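Local coordinates for cytosine deaminase (Klebsiella pneumoniae, PDB 4R7W), which probably catalyses the hydrolytic deamination of cytosine to uracil and ammonia, as a metal-dependent member of the amidohydrolase family, at residues I49-E54 and V111-T116; V53-H58 and C304-S309. One frame throughout, in Å; residues are numbered along the deposited sequence.

Contact 1: residues I49-E54 and V111-T116; sequences IPPFVE and VQHVRT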
loop_
_atom_site.group_PDB
_atom_site.type_symbol
_atom_site.label_atom_id
_atom_site.label_comp_id
_atom_site.label_asym_id
_atom_site.label_seq_id
_atom_site.Cartn_x
_atom_site.Cartn_y
_atom_site.Cartn_z
ATOM N N ILE B 49 3.717 -19.130 -11.677
ATOM C CA ILE B 49 4.814 -18.206 -11.929
ATOM C C ILE B 49 6.037 -18.726 -11.204
ATOM O O ILE B 49 5.897 -19.489 -10.249
ATOM C CB ILE B 49 4.520 -16.795 -11.346
ATOM C CG1 ILE B 49 4.160 -16.896 -9.863
ATOM C CG2 ILE B 49 3.417 -16.097 -12.115
ATOM C CD1 ILE B 49 4.274 -15.569 -9.125
ATOM N N PRO B 50 7.239 -18.299 -11.630
ATOM C CA PRO B 50 8.439 -18.636 -10.857
ATOM C C PRO B 50 8.359 -17.948 -9.501
ATOM O O PRO B 50 7.503 -17.075 -9.332
ATOM C CB PRO B 50 9.574 -18.072 -11.715
ATOM C CG PRO B 50 8.950 -16.991 -12.514
ATOM C CD PRO B 50 7.561 -17.465 -12.801
ATOM N N PRO B 51 9.225 -18.321 -8.542
ATOM C CA PRO B 51 9.062 -17.735 -7.205
ATOM C C PRO B 51 9.219 -16.222 -7.182
ATOM O O PRO B 51 9.926 -15.661 -8.022
ATOM C CB PRO B 51 10.217 -18.348 -6.406
ATOM C CG PRO B 51 10.644 -19.534 -7.155
ATOM C CD PRO B 51 10.386 -19.226 -8.604
ATOM N N PHE B 52 8.571 -15.575 -6.218
ATOM C CA PHE B 52 8.869 -14.181 -5.908
ATOM C C PHE B 52 10.321 -14.048 -5.458
ATOM O O PHE B 52 10.896 -14.992 -4.903
ATOM C CB PHE B 52 7.928 -13.638 -4.828
ATOM C CG PHE B 52 6.515 -13.393 -5.316
ATOM C CD1 PHE B 52 5.434 -13.896 -4.620
ATOM C CD2 PHE B 52 6.283 -12.662 -6.470
ATOM C CE1 PHE B 52 4.130 -13.679 -5.072
ATOM C CE2 PHE B 52 4.977 -12.431 -6.920
ATOM C CZ PHE B 52 3.907 -12.951 -6.221
ATOM N N VAL B 53 10.891 -12.871 -5.718
ATOM C CA VAL B 53 12.270 -12.550 -5.385
ATOM C C VAL B 53 12.281 -11.335 -4.469
ATOM O O VAL B 53 11.559 -10.367 -4.693
ATOM C CB VAL B 53 13.083 -12.219 -6.649
ATOM C CG1 VAL B 53 14.539 -11.929 -6.308
ATOM C CG2 VAL B 53 12.975 -13.352 -7.667
ATOM N N GLU B 54 13.076 -11.401 -3.413
ATOM C CA GLU B 54 13.299 -10.233 -2.571
ATOM C C GLU B 54 14.732 -9.834 -2.838
ATOM O O GLU B 54 15.637 -10.443 -2.298
ATOM C CB GLU B 54 13.097 -10.583 -1.095
ATOM C CG GLU B 54 13.420 -9.440 -0.143
ATOM C CD GLU B 54 12.892 -8.118 -0.647
ATOM O OE1 GLU B 54 11.723 -7.809 -0.381
ATOM O OE2 GLU B 54 13.635 -7.393 -1.332
ATOM N N VAL B 111 8.551 -16.157 -1.561
ATOM C CA VAL B 111 9.879 -15.724 -1.957
ATOM C C VAL B 111 10.835 -16.901 -1.812
ATOM O O VAL B 111 10.901 -17.513 -0.747
ATOM C CB VAL B 111 10.387 -14.561 -1.078
ATOM C CG1 VAL B 111 11.865 -14.278 -1.368
ATOM C CG2 VAL B 111 9.526 -13.315 -1.286
ATOM N N GLN B 112 11.570 -17.215 -2.877
ATOM C CA GLN B 112 12.548 -18.312 -2.835
ATOM C C GLN B 112 13.954 -17.819 -3.172
ATOM O O GLN B 112 14.910 -18.588 -3.156
ATOM C CB GLN B 112 12.153 -19.463 -3.780
ATOM C CG GLN B 112 10.990 -20.343 -3.305
ATOM C CD GLN B 112 10.789 -21.592 -4.184
ATOM O OE1 GLN B 112 11.745 -22.140 -4.741
ATOM N NE2 GLN B 112 9.547 -22.043 -4.301
ATOM N N HIS B 113 14.068 -16.533 -3.485
ATOM C CA HIS B 113 15.362 -15.925 -3.769
ATOM C C HIS B 113 15.463 -14.619 -3.020
ATOM O O HIS B 113 14.582 -13.761 -3.149
ATOM C CB HIS B 113 15.526 -15.671 -5.265
ATOM C CG HIS B 113 15.587 -16.923 -6.082
ATOM N ND1 HIS B 113 16.739 -17.670 -6.204
ATOM C CD2 HIS B 113 14.643 -17.563 -6.813
ATOM C CE1 HIS B 113 16.506 -18.712 -6.976
ATOM N NE2 HIS B 113 15.241 -18.672 -7.361
ATOM N N VAL B 114 16.530 -14.473 -2.231
ATOM C CA VAL B 114 16.709 -13.306 -1.371
ATOM C C VAL B 114 18.148 -12.793 -1.447
ATOM O O VAL B 114 19.087 -13.577 -1.375
ATOM C CB VAL B 114 16.465 -13.670 0.105
ATOM C CG1 VAL B 114 16.592 -12.430 0.997
ATOM C CG2 VAL B 114 15.114 -14.348 0.282
ATOM N N ARG B 115 18.316 -11.480 -1.587
ATOM C CA ARG B 115 19.640 -10.873 -1.470
ATOM C C ARG B 115 19.636 -9.980 -0.244
ATOM O O ARG B 115 18.913 -8.985 -0.207
ATOM C CB ARG B 115 19.984 -10.049 -2.710
ATOM C CG ARG B 115 21.188 -9.139 -2.512
ATOM C CD ARG B 115 21.511 -8.334 -3.753
ATOM N NE ARG B 115 22.077 -9.154 -4.818
ATOM C CZ ARG B 115 22.377 -8.710 -6.037
ATOM N NH1 ARG B 115 22.141 -7.450 -6.369
ATOM N NH2 ARG B 115 22.900 -9.534 -6.939
ATOM N N THR B 116 20.411 -10.359 0.775
ATOM C CA THR B 116 20.471 -9.578 1.998
ATOM C C THR B 116 21.749 -8.764 2.083
ATOM O O THR B 116 22.815 -9.209 1.674
ATOM C CB THR B 116 20.344 -10.430 3.285
ATOM O OG1 THR B 116 20.238 -9.558 4.418
ATOM C CG2 THR B 116 21.575 -11.318 3.483
#
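Pro51 packs against Gln112 where the chain enters its strand. The CB atoms of Pro51 and Gln112 approach to 3.4 Å, and Pro51 CG lies 3.6 Å from Gln112 CD, so the ring meets both the root and the amide carbon of the longer side chain. Gln112 CG stands beside its own backbone N, and from there the chain runs extended past the proline; its NE2 finds its acceptors on strand 390-395, at Ile394 O and Ser393 OG. Further along, residues 52-54 and 111-116 run parallel, their axes 14° apart. Phe52 O accepts from Gln112 N, Glu54 N gives to His113 O at 2.8 Å with an N-H...O angle of 166°, and Glu54 O takes Arg115 N. This ladder joins the first two strands of the amidohydrolase TIM barrel, with helices 76-87 and 92-108 lying between them in sequence.

On the sheet face that carries Phe52, Glu54, Val111 and Val114, the two branches of Val111 divide the work: CG2 touches Phe52 CB at 3.9 Å, while CG1, anti to the backbone N (chi1 171°), reaches Glu54 CB at the same distance. The Phe52 ring swings away from Val111 toward Leu373, Leu375 and helix 322-332. Glu54 likewise meets this strand through CB alone, and its bent chain carries the carboxylate off to Gln307. On the other face of the sheet, the Val53 and His113 side chains slant across each other, Val53 CG1 4.0 Å from His113 CB. His113 N, buried here, has no hydrogen-bond partner in the model; Phe52 O, its nearest acceptor across the pair, is 3.8 Å away. Arg115 turns its guanidinium away from residues 49-54 to a salt bridge with Asp207.

Contact 2: residues V53-H58 and C304-S309; sequences VEPHIH and CFAQDS. With FE2 (Fe (II) ion), chain L; O7U ((2R)-2-amino-2,5-dihydro-1,5,2-diazaphosphinin-6(1H)-one 2-oxide), chain M.
Residues 54-58 and 304-308 run in roughly the same direction, 30° apart end to end, and are joined by a single backbone bridge at Ile57 and Asp308, where His58 N donates to Asp308 O at 3.0 Å and Asp308 N makes a weak bond to His56 O. Before the bridge, a water donates to both Val53 O and Phe305 O, and Pro55 sets its CD against Ala306 CB.

The carboxylate of Glu54 grips Gln307 mainly through OE1, which accepts Gln307 NE2 at 2.8 Å on its anti lone pair and Gln307 N at 2.9 Å on the syn side, out of the carboxylate plane. OE2 turns its anti lone pair to His56 N. As a second-shell residue, Glu54 thereby holds the backbone N of the ligand His56 and of Gln307, the residue before the ligand Asp308.

Asp308 lies alongside both histidines, its carboxylate nearly coplanar with the His58 ring but 68° from that of His56. With CG anti to its backbone N (chi1 -151°), it brings OD2 to the iron at 2.4 Å, joining NE2 of His56 and of His58, each at 2.3 Å. Ser240 holds His56 from behind at ND1, and His209 completes the protein ligands. The bound O7U adds its O4 at 2.2 Å and places C6 over one face of the His58 ring.

O7U, with its tetrahedral phosphorus bound to the iron(II) through the phosphoryl oxygen O4, is consistent with a mimic of the tetrahedral intermediate formed when metal-bound water attacks cytosine.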
loop_
_atom_site.group_PDB
_atom_site.type_symbol
_atom_site.label_atom_id
_atom_site.label_comp_id
_atom_site.label_asym_id
_atom_site.label_seq_id
_atom_site.Cartn_x
_atom_site.Cartn_y
_atom_site.Cartn_z
ATOM N N VAL B 53 10.891 -12.871 -5.718
ATOM C CA VAL B 53 12.270 -12.550 -5.385
ATOM C C VAL B 53 12.281 -11.335 -4.469
ATOM O O VAL B 53 11.559 -10.367 -4.693
ATOM C CB VAL B 53 13.083 -12.219 -6.649
ATOM C CG1 VAL B 53 14.539 -11.929 -6.308
ATOM C CG2 VAL B 53 12.975 -13.352 -7.667
ATOM N N GLU B 54 13.076 -11.401 -3.413
ATOM C CA GLU B 54 13.299 -10.233 -2.571
ATOM C C GLU B 54 14.732 -9.834 -2.838
ATOM O O GLU B 54 15.637 -10.443 -2.298
ATOM C CB GLU B 54 13.097 -10.583 -1.095
ATOM C CG GLU B 54 13.420 -9.440 -0.143
ATOM C CD GLU B 54 12.892 -8.118 -0.647
ATOM O OE1 GLU B 54 11.723 -7.809 -0.381
ATOM O OE2 GLU B 54 13.635 -7.393 -1.332
ATOM N N PRO B 55 14.947 -8.862 -3.737
ATOM C CA PRO B 55 16.315 -8.582 -4.169
ATOM C C PRO B 55 17.024 -7.581 -3.267
ATOM O O PRO B 55 18.143 -7.198 -3.573
ATOM C CB PRO B 55 16.112 -7.946 -5.534
ATOM C CG PRO B 55 14.832 -7.167 -5.351
ATOM C CD PRO B 55 13.962 -8.030 -4.454
ATOM N N HIS B 56 16.391 -7.159 -2.185
ATOM C CA HIS B 56 17.031 -6.178 -1.308
ATOM C C HIS B 56 16.400 -6.169 0.076
ATOM O O HIS B 56 15.337 -5.577 0.275
ATOM C CB HIS B 56 16.946 -4.771 -1.928
ATOM C CG HIS B 56 17.734 -3.732 -1.186
ATOM N ND1 HIS B 56 18.670 -2.930 -1.801
ATOM C CD2 HIS B 56 17.732 -3.375 0.118
ATOM C CE1 HIS B 56 19.202 -2.112 -0.913
ATOM N NE2 HIS B 56 18.646 -2.360 0.257
ATOM N N ILE B 57 17.061 -6.806 1.036
ATOM C CA ILE B 57 16.592 -6.791 2.421
ATOM C C ILE B 57 17.747 -6.756 3.439
ATOM O O ILE B 57 18.874 -7.127 3.122
ATOM C CB ILE B 57 15.667 -7.981 2.705
ATOM C CG1 ILE B 57 14.838 -7.738 3.970
ATOM C CG2 ILE B 57 16.470 -9.286 2.777
ATOM C CD1 ILE B 57 13.712 -8.726 4.172
ATOM N N HIS B 58 17.469 -6.287 4.657
ATOM C CA HIS B 58 18.482 -6.278 5.705
ATOM C C HIS B 58 18.177 -7.322 6.772
ATOM O O HIS B 58 17.570 -7.014 7.792
ATOM C CB HIS B 58 18.579 -4.898 6.345
ATOM C CG HIS B 58 19.161 -3.859 5.439
ATOM N ND1 HIS B 58 20.467 -3.429 5.541
ATOM C CD2 HIS B 58 18.621 -3.177 4.403
ATOM C CE1 HIS B 58 20.708 -2.531 4.603
ATOM N NE2 HIS B 58 19.605 -2.369 3.896
ATOM N N CYS B 304 13.523 -3.023 -10.529
ATOM C CA CYS B 304 12.610 -3.879 -9.761
ATOM C C CYS B 304 12.345 -3.364 -8.346
ATOM O O CYS B 304 12.985 -2.407 -7.890
ATOM C CB CYS B 304 13.133 -5.319 -9.715
ATOM S SG CYS B 304 14.723 -5.450 -8.909
ATOM N N PHE B 305 11.402 -3.998 -7.657
ATOM C CA PHE B 305 10.953 -3.526 -6.350
ATOM C C PHE B 305 11.438 -4.432 -5.211
ATOM O O PHE B 305 11.704 -5.618 -5.415
ATOM C CB PHE B 305 9.423 -3.415 -6.312
ATOM C CG PHE B 305 8.848 -2.257 -7.117
ATOM C CD1 PHE B 305 9.379 -0.977 -7.017
ATOM C CD2 PHE B 305 7.746 -2.458 -7.943
ATOM C CE1 PHE B 305 8.830 0.092 -7.743
ATOM C CE2 PHE B 305 7.187 -1.402 -8.672
ATOM C CZ PHE B 305 7.731 -0.123 -8.573
ATOM N N ALA B 306 11.561 -3.859 -4.012
ATOM C CA ALA B 306 12.039 -4.606 -2.848
ATOM C C ALA B 306 11.510 -4.026 -1.546
ATOM O O ALA B 306 11.280 -2.819 -1.445
ATOM C CB ALA B 306 13.567 -4.627 -2.820
ATOM N N GLN B 307 11.377 -4.887 -0.538
ATOM C CA GLN B 307 10.890 -4.493 0.795
ATOM C C GLN B 307 11.901 -3.686 1.622
ATOM O O GLN B 307 11.517 -2.834 2.434
ATOM C CB GLN B 307 10.483 -5.745 1.593
ATOM C CG GLN B 307 9.341 -6.534 0.966
ATOM C CD GLN B 307 9.057 -7.858 1.664
ATOM O OE1 GLN B 307 8.372 -7.899 2.691
ATOM N NE2 GLN B 307 9.575 -8.953 1.102
ATOM N N ASP B 308 13.181 -4.006 1.448
ATOM C CA ASP B 308 14.278 -3.349 2.164
ATOM C C ASP B 308 14.359 -3.723 3.646
ATOM O O ASP B 308 15.365 -4.272 4.097
ATOM C CB ASP B 308 14.177 -1.829 2.024
ATOM C CG ASP B 308 15.509 -1.152 2.088
ATOM O OD1 ASP B 308 15.619 -0.078 1.485
ATOM O OD2 ASP B 308 16.436 -1.693 2.724
ATOM N N SER B 309 13.318 -3.404 4.410
ATOM C CA SER B 309 13.332 -3.609 5.858
ATOM C C SER B 309 12.110 -4.351 6.359
ATOM O O SER B 309 11.012 -4.197 5.818
ATOM C CB SER B 309 13.362 -2.261 6.593
ATOM O OG SER B 309 14.541 -1.531 6.344
HETATM FE FE FE2 L . 18.722 -1.092 2.178
HETATM N N1 O7U M . 20.643 1.246 5.891
HETATM C C2 O7U M . 20.692 2.160 4.834
HETATM O O2 O7U M . 21.662 2.877 4.534
HETATM N N3 O7U M . 19.585 2.292 4.030
HETATM N N4 O7U M . 16.888 2.467 4.243
HETATM O O4 O7U M . 18.072 0.892 2.807
HETATM P P4 O7U M . 18.185 1.486 4.128
HETATM C C5 O7U M . 18.327 0.395 5.531
HETATM C C6 O7U M . 19.453 0.436 6.148
HETATM O O HOH W 1 11.201 -8.448 -6.465
#

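How the contacts relate
From the N terminus, the chain reaches strand 47-57, from which both contacts start, sharing Val53 and Glu54. Contact 1 closes the shorter loop, across 56 intervening residues that include helices 76-87 and 92-108. Contact 2 closes a far longer one, with 245 residues between its segments, and residues 111-116 fall within that span; because contact 1 begins four residues earlier, the loops overlap and are not strictly nested. Contact 1 gives strand 47-57 its second-strand neighbour, while contact 2 brings the segment after strand 303-305 against the first barrel strand, consistent with closure of the barrel. The two also meet directly: Arg115 O lies 3.1 Å from Ile57 N, a probable hydrogen bond, and Val114 CG1 packs on Ile57 CG2.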